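Local atomic coordinates of fibroblast growth factor 18 (Homo sapiens, PDB entry 4CJM), a protein that acts as a secreted, heparin-binding growth factor that signals through fibroblast growth factor receptors to regulate cell proliferation, differentiation and migration, and is required for normal bone development. Residues Thr12-Ala26 and Trp100-Lys112. Residues are numbered along the deposited sequence; the frame is centred on the assembly and turned at random.
Sequences TSGKHIQVLGRRISA and WYVGFTKKGRPRK. With SO4 (sulfate ion), chain G.
The F104 ring fills the tight side of this contact, pressed against the hairpin of strands 16-19 and 24-25. A26 CB sits over one ring face in a CH-pi contact, 3.6 Å from the ring centroid and 14° off its normal. I24 CG2 meets the ring at its edge, near the plane, 4.0 Å from F104 CZ. The I17 side chain crosses that of F104 at about a right angle; with I17 CG1 anti to its own carbonyl carbon (chi1 -65°), the chain is swung so that CG1 comes within 3.7 Å of F104 CE1.

Two hydrogen bonds flank this apolar patch. A26 N donates to G108 O (3.0 Å) in the carbonyl plane, on a lone pair. T12 OG1 gives its proton to F104 O at 2.8 Å, approaching from above the carbonyl plane. S13 OG, which donates to A26 O and accepts from K15 N in an ST turn, ties the 12-15 loop to the hairpin's end, while S13 CB packs on G108 CA in the type I turn 105-108.

The opposite, charged side of 100-112 is looser and exposed at R109 and K112. There a sulfate, probably from crystallisation, is gripped by R109 NH2 and R111 NE, both on O1 (2.9 and 2.8 Å), and by K112 N on O2, consistent with an anion site in a heparin-binding growth factor. R111 NH1 is held by a salt bridge to D122 and a hydrogen bond to Q120, which position the guanidinium beside the anion.

Within the beta-trefoil, L67 of strand 67-70 touches F104, V102 and P110, and F125 of strand 125-128 packs against I17 and V102, so the hairpin and the loop meet against strands 67-70 and 125-128.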
loop_
_atom_site.group_PDB
_atom_site.type_symbol
_atom_site.label_atom_id
_atom_site.label_comp_id
_atom_site.label_asym_id
_atom_site.label_seq_id
_atom_site.Cartn_x
_atom_site.Cartn_y
_atom_site.Cartn_z
ATOM N N THR A 12 7.639 -5.667 -8.308
ATOM C CA THR A 12 8.810 -5.093 -8.978
ATOM C C THR A 12 9.978 -4.942 -8.053
ATOM O O THR A 12 11.092 -5.129 -8.471
ATOM C CB THR A 12 8.556 -3.715 -9.642
ATOM O OG1 THR A 12 8.083 -2.787 -8.669
ATOM C CG2 THR A 12 7.540 -3.826 -10.750
ATOM N N SER A 13 9.737 -4.595 -6.805
ATOM C CA SER A 13 10.842 -4.306 -5.895
ATOM C C SER A 13 11.429 -5.564 -5.285
ATOM O O SER A 13 12.554 -5.556 -4.830
ATOM C CB SER A 13 10.389 -3.339 -4.774
ATOM O OG SER A 13 10.326 -3.975 -3.510
ATOM N N GLY A 14 10.645 -6.632 -5.232
ATOM C CA GLY A 14 11.093 -7.881 -4.620
ATOM C C GLY A 14 11.167 -7.869 -3.097
ATOM O O GLY A 14 11.519 -8.869 -2.500
ATOM N N LYS A 15 10.800 -6.758 -2.468
ATOM C CA LYS A 15 10.811 -6.631 -1.022
ATOM C C LYS A 15 9.437 -6.159 -0.588
ATOM O O LYS A 15 8.531 -6.000 -1.417
ATOM C CB LYS A 15 11.835 -5.602 -0.597
ATOM C CG LYS A 15 13.199 -5.787 -1.205
ATOM C CD LYS A 15 14.033 -6.730 -0.384
ATOM C CE LYS A 15 15.489 -6.653 -0.873
ATOM N NZ LYS A 15 15.993 -5.280 -1.269
ATOM N N HIS A 16 9.277 -5.936 0.708
ATOM C CA HIS A 16 7.987 -5.580 1.255
ATOM C C HIS A 16 7.837 -4.104 1.560
ATOM O O HIS A 16 8.807 -3.413 1.860
ATOM C CB HIS A 16 7.737 -6.381 2.517
ATOM C CG HIS A 16 7.832 -7.847 2.301
ATOM N ND1 HIS A 16 9.000 -8.550 2.496
ATOM C CD2 HIS A 16 6.918 -8.740 1.860
ATOM C CE1 HIS A 16 8.791 -9.821 2.210
ATOM N NE2 HIS A 16 7.540 -9.961 1.812
ATOM N N ILE A 17 6.582 -3.653 1.490
ATOM C CA ILE A 17 6.209 -2.290 1.815
ATOM C C ILE A 17 6.543 -2.021 3.270
ATOM O O ILE A 17 6.203 -2.828 4.157
ATOM C CB ILE A 17 4.702 -2.046 1.612
ATOM C CG1 ILE A 17 4.335 -2.181 0.127
ATOM C CG2 ILE A 17 4.313 -0.672 2.130
ATOM C CD1 ILE A 17 2.872 -1.928 -0.174
ATOM N N GLN A 18 7.191 -0.881 3.490
ATOM C CA GLN A 18 7.533 -0.385 4.806
ATOM C C GLN A 18 6.858 0.956 5.082
ATOM O O GLN A 18 6.895 1.859 4.226
ATOM C CB GLN A 18 9.016 -0.153 4.889
ATOM C CG GLN A 18 9.840 -1.400 4.710
ATOM C CD GLN A 18 11.293 -1.057 4.476
ATOM O OE1 GLN A 18 11.634 -0.430 3.466
ATOM N NE2 GLN A 18 12.160 -1.500 5.367
ATOM N N VAL A 19 6.215 1.074 6.249
ATOM C CA VAL A 19 5.773 2.363 6.760
ATOM C C VAL A 19 6.819 2.758 7.783
ATOM O O VAL A 19 6.777 2.334 8.946
ATOM C CB VAL A 19 4.378 2.301 7.398
ATOM C CG1 VAL A 19 3.963 3.687 7.850
ATOM C CG2 VAL A 19 3.357 1.745 6.417
ATOM N N LEU A 20 7.763 3.572 7.321
ATOM C CA LEU A 20 8.888 4.030 8.131
ATOM C C LEU A 20 8.537 5.234 8.986
ATOM O O LEU A 20 9.348 5.684 9.786
ATOM C CB LEU A 20 10.079 4.370 7.222
ATOM C CG LEU A 20 10.548 3.216 6.334
ATOM C CD1 LEU A 20 11.528 3.692 5.272
ATOM C CD2 LEU A 20 11.169 2.100 7.168
ATOM N N GLY A 21 7.322 5.742 8.828
ATOM C CA GLY A 21 6.915 6.983 9.436
ATOM C C GLY A 21 6.278 7.799 8.332
ATOM O O GLY A 21 5.428 7.309 7.620
ATOM N N ARG A 22 6.680 9.050 8.199
ATOM C CA ARG A 22 6.223 9.874 7.093
ATOM C C ARG A 22 6.638 9.246 5.760
ATOM O O ARG A 22 5.877 9.257 4.791
ATOM C CB ARG A 22 6.773 11.285 7.254
ATOM C CG ARG A 22 6.496 12.255 6.133
ATOM C CD ARG A 22 7.063 13.679 6.398
ATOM N NE ARG A 22 6.875 14.271 7.743
ATOM C CZ ARG A 22 7.801 14.434 8.705
ATOM N NH1 ARG A 22 9.060 14.013 8.566
ATOM N NH2 ARG A 22 7.453 15.023 9.848
ATOM N N ARG A 23 7.823 8.656 5.721
ATOM C CA ARG A 23 8.355 8.070 4.493
ATOM C C ARG A 23 7.794 6.673 4.253
ATOM O O ARG A 23 7.608 5.896 5.182
ATOM C CB ARG A 23 9.865 8.025 4.586
ATOM C CG ARG A 23 10.560 7.617 3.318
ATOM C CD ARG A 23 12.067 7.829 3.416
ATOM N NE ARG A 23 12.806 6.940 2.516
ATOM C CZ ARG A 23 13.555 5.888 2.866
ATOM N NH1 ARG A 23 13.724 5.519 4.134
ATOM N NH2 ARG A 23 14.156 5.183 1.907
ATOM N N ILE A 24 7.495 6.387 2.991
ATOM C CA ILE A 24 6.994 5.084 2.558
ATOM C C ILE A 24 7.980 4.492 1.569
ATOM O O ILE A 24 8.581 5.198 0.760
ATOM C CB ILE A 24 5.629 5.190 1.860
ATOM C CG1 ILE A 24 4.586 5.819 2.787
ATOM C CG2 ILE A 24 5.152 3.827 1.369
ATOM C CD1 ILE A 24 4.272 5.018 4.027
ATOM N N SER A 25 8.175 3.182 1.665
ATOM C CA SER A 25 9.148 2.513 0.811
ATOM C C SER A 25 8.791 1.041 0.682
ATOM O O SER A 25 7.933 0.558 1.416
ATOM C CB SER A 25 10.544 2.742 1.383
ATOM O OG SER A 25 11.410 1.710 1.006
ATOM N N ALA A 26 9.435 0.333 -0.245
ATOM C CA ALA A 26 9.235 -1.109 -0.377
ATOM C C ALA A 26 10.568 -1.829 -0.423
ATOM O O ALA A 26 10.875 -2.515 -1.403
ATOM C CB ALA A 26 8.418 -1.429 -1.615
ATOM N N TRP A 100 -5.465 6.084 -9.814
ATOM C CA TRP A 100 -4.124 6.179 -9.201
ATOM C C TRP A 100 -3.913 5.025 -8.254
ATOM O O TRP A 100 -4.794 4.674 -7.473
ATOM C CB TRP A 100 -3.948 7.450 -8.388
ATOM C CG TRP A 100 -4.116 8.725 -9.129
ATOM C CD1 TRP A 100 -4.516 8.885 -10.431
ATOM C CD2 TRP A 100 -3.944 10.044 -8.600
ATOM N NE1 TRP A 100 -4.574 10.218 -10.755
ATOM C CE2 TRP A 100 -4.243 10.956 -9.647
ATOM C CE3 TRP A 100 -3.579 10.551 -7.348
ATOM C CZ2 TRP A 100 -4.190 12.356 -9.465
ATOM C CZ3 TRP A 100 -3.522 11.943 -7.177
ATOM C CH2 TRP A 100 -3.815 12.820 -8.231
ATOM N N TYR A 101 -2.714 4.459 -8.304
ATOM C CA TYR A 101 -2.407 3.228 -7.589
ATOM C C TYR A 101 -1.160 3.335 -6.718
ATOM O O TYR A 101 -0.229 4.079 -7.018
ATOM C CB TYR A 101 -2.202 2.104 -8.613
ATOM C CG TYR A 101 -3.467 1.704 -9.335
ATOM C CD1 TYR A 101 -3.927 2.403 -10.468
ATOM C CD2 TYR A 101 -4.216 0.637 -8.879
ATOM C CE1 TYR A 101 -5.099 2.023 -11.110
ATOM C CE2 TYR A 101 -5.379 0.254 -9.515
ATOM C CZ TYR A 101 -5.820 0.945 -10.621
ATOM O OH TYR A 101 -6.977 0.491 -11.200
ATOM N N VAL A 102 -1.143 2.539 -5.657
ATOM C CA VAL A 102 0.046 2.326 -4.853
ATOM C C VAL A 102 1.020 1.533 -5.711
ATOM O O VAL A 102 0.656 0.468 -6.249
ATOM C CB VAL A 102 -0.291 1.502 -3.600
ATOM C CG1 VAL A 102 0.963 1.160 -2.811
ATOM C CG2 VAL A 102 -1.283 2.251 -2.715
ATOM N N GLY A 103 2.248 2.040 -5.846
ATOM C CA GLY A 103 3.275 1.381 -6.663
ATOM C C GLY A 103 4.706 1.751 -6.295
ATOM O O GLY A 103 4.953 2.731 -5.592
ATOM N N PHE A 104 5.655 0.955 -6.770
ATOM C CA PHE A 104 7.065 1.156 -6.459
ATOM C C PHE A 104 7.969 0.778 -7.622
ATOM O O PHE A 104 7.609 -0.060 -8.449
ATOM C CB PHE A 104 7.471 0.294 -5.252
ATOM C CG PHE A 104 6.731 0.621 -4.001
ATOM C CD1 PHE A 104 5.523 0.000 -3.713
ATOM C CD2 PHE A 104 7.222 1.567 -3.132
ATOM C CE1 PHE A 104 4.817 0.312 -2.551
ATOM C CE2 PHE A 104 6.527 1.891 -1.977
ATOM C CZ PHE A 104 5.316 1.261 -1.684
ATOM N N THR A 105 9.159 1.364 -7.649
ATOM C CA THR A 105 10.167 1.003 -8.627
ATOM C C THR A 105 10.905 -0.258 -8.191
ATOM O O THR A 105 10.701 -0.760 -7.082
ATOM C CB THR A 105 11.207 2.116 -8.802
ATOM O OG1 THR A 105 11.978 2.254 -7.603
ATOM C CG2 THR A 105 10.536 3.451 -9.132
ATOM N N LYS A 106 11.774 -0.763 -9.064
ATOM C CA LYS A 106 12.607 -1.911 -8.722
ATOM C C LYS A 106 13.522 -1.635 -7.528
ATOM O O LYS A 106 13.930 -2.559 -6.847
ATOM C CB LYS A 106 13.407 -2.409 -9.924
ATOM C CG LYS A 106 14.338 -1.390 -10.564
ATOM C CD LYS A 106 15.312 -2.058 -11.538
ATOM C CE LYS A 106 16.391 -1.099 -12.044
ATOM N NZ LYS A 106 15.876 -0.149 -13.069
ATOM N N LYS A 107 13.806 -0.373 -7.226
ATOM C CA LYS A 107 14.630 -0.035 -6.048
ATOM C C LYS A 107 13.807 0.254 -4.791
ATOM O O LYS A 107 14.338 0.705 -3.788
ATOM C CB LYS A 107 15.543 1.146 -6.385
ATOM C CG LYS A 107 16.229 0.957 -7.722
ATOM C CD LYS A 107 17.642 1.494 -7.812
ATOM C CE LYS A 107 17.956 1.657 -9.288
ATOM N NZ LYS A 107 19.344 2.124 -9.489
ATOM N N GLY A 108 12.505 -0.009 -4.847
ATOM C CA GLY A 108 11.616 0.215 -3.708
ATOM C C GLY A 108 11.178 1.647 -3.499
ATOM O O GLY A 108 10.593 1.959 -2.466
ATOM N N ARG A 109 11.457 2.527 -4.457
ATOM C CA ARG A 109 11.015 3.911 -4.362
ATOM C C ARG A 109 9.538 4.002 -4.743
ATOM O O ARG A 109 9.126 3.453 -5.754
ATOM C CB ARG A 109 11.842 4.827 -5.270
ATOM C CG ARG A 109 11.494 6.308 -5.130
ATOM C CD ARG A 109 12.258 7.242 -6.085
ATOM N NE ARG A 109 11.974 7.013 -7.508
ATOM C CZ ARG A 109 10.814 7.276 -8.124
ATOM N NH1 ARG A 109 9.769 7.756 -7.459
ATOM N NH2 ARG A 109 10.688 7.029 -9.426
ATOM N N PRO A 110 8.738 4.711 -3.934
ATOM C CA PRO A 110 7.326 4.892 -4.261
ATOM C C PRO A 110 7.089 5.759 -5.494
ATOM O O PRO A 110 7.840 6.707 -5.756
ATOM C CB PRO A 110 6.765 5.576 -3.005
ATOM C CG PRO A 110 7.914 6.315 -2.438
ATOM C CD PRO A 110 9.102 5.427 -2.690
ATOM N N ARG A 111 6.023 5.438 -6.217
ATOM C CA ARG A 111 5.671 6.092 -7.476
ATOM C C ARG A 111 4.529 7.081 -7.285
ATOM O O ARG A 111 3.784 6.988 -6.314
ATOM C CB ARG A 111 5.239 5.039 -8.487
ATOM C CG ARG A 111 6.253 3.909 -8.699
ATOM C CD ARG A 111 6.959 3.900 -10.046
ATOM N NE ARG A 111 6.407 4.850 -10.995
ATOM C CZ ARG A 111 5.477 4.582 -11.910
ATOM N NH1 ARG A 111 4.959 3.364 -12.067
ATOM N NH2 ARG A 111 5.057 5.566 -12.681
ATOM N N LYS A 112 4.436 8.046 -8.202
ATOM C CA LYS A 112 3.373 9.065 -8.186
ATOM C C LYS A 112 2.114 8.481 -8.786
ATOM O O LYS A 112 2.138 7.982 -9.909
ATOM C CB LYS A 112 3.753 10.290 -9.020
ATOM C CG LYS A 112 5.067 10.937 -8.704
ATOM C CD LYS A 112 5.787 11.262 -10.017
ATOM C CE LYS A 112 7.149 11.907 -9.797
ATOM N NZ LYS A 112 7.058 13.391 -9.887
HETATM S S SO4 G . 7.408 8.278 -10.782
HETATM O O1 SO4 G . 8.161 7.007 -10.828
HETATM O O2 SO4 G . 6.009 8.009 -10.377
HETATM O O3 SO4 G . 7.372 8.870 -12.129
HETATM O O4 SO4 G . 8.084 9.192 -9.834
#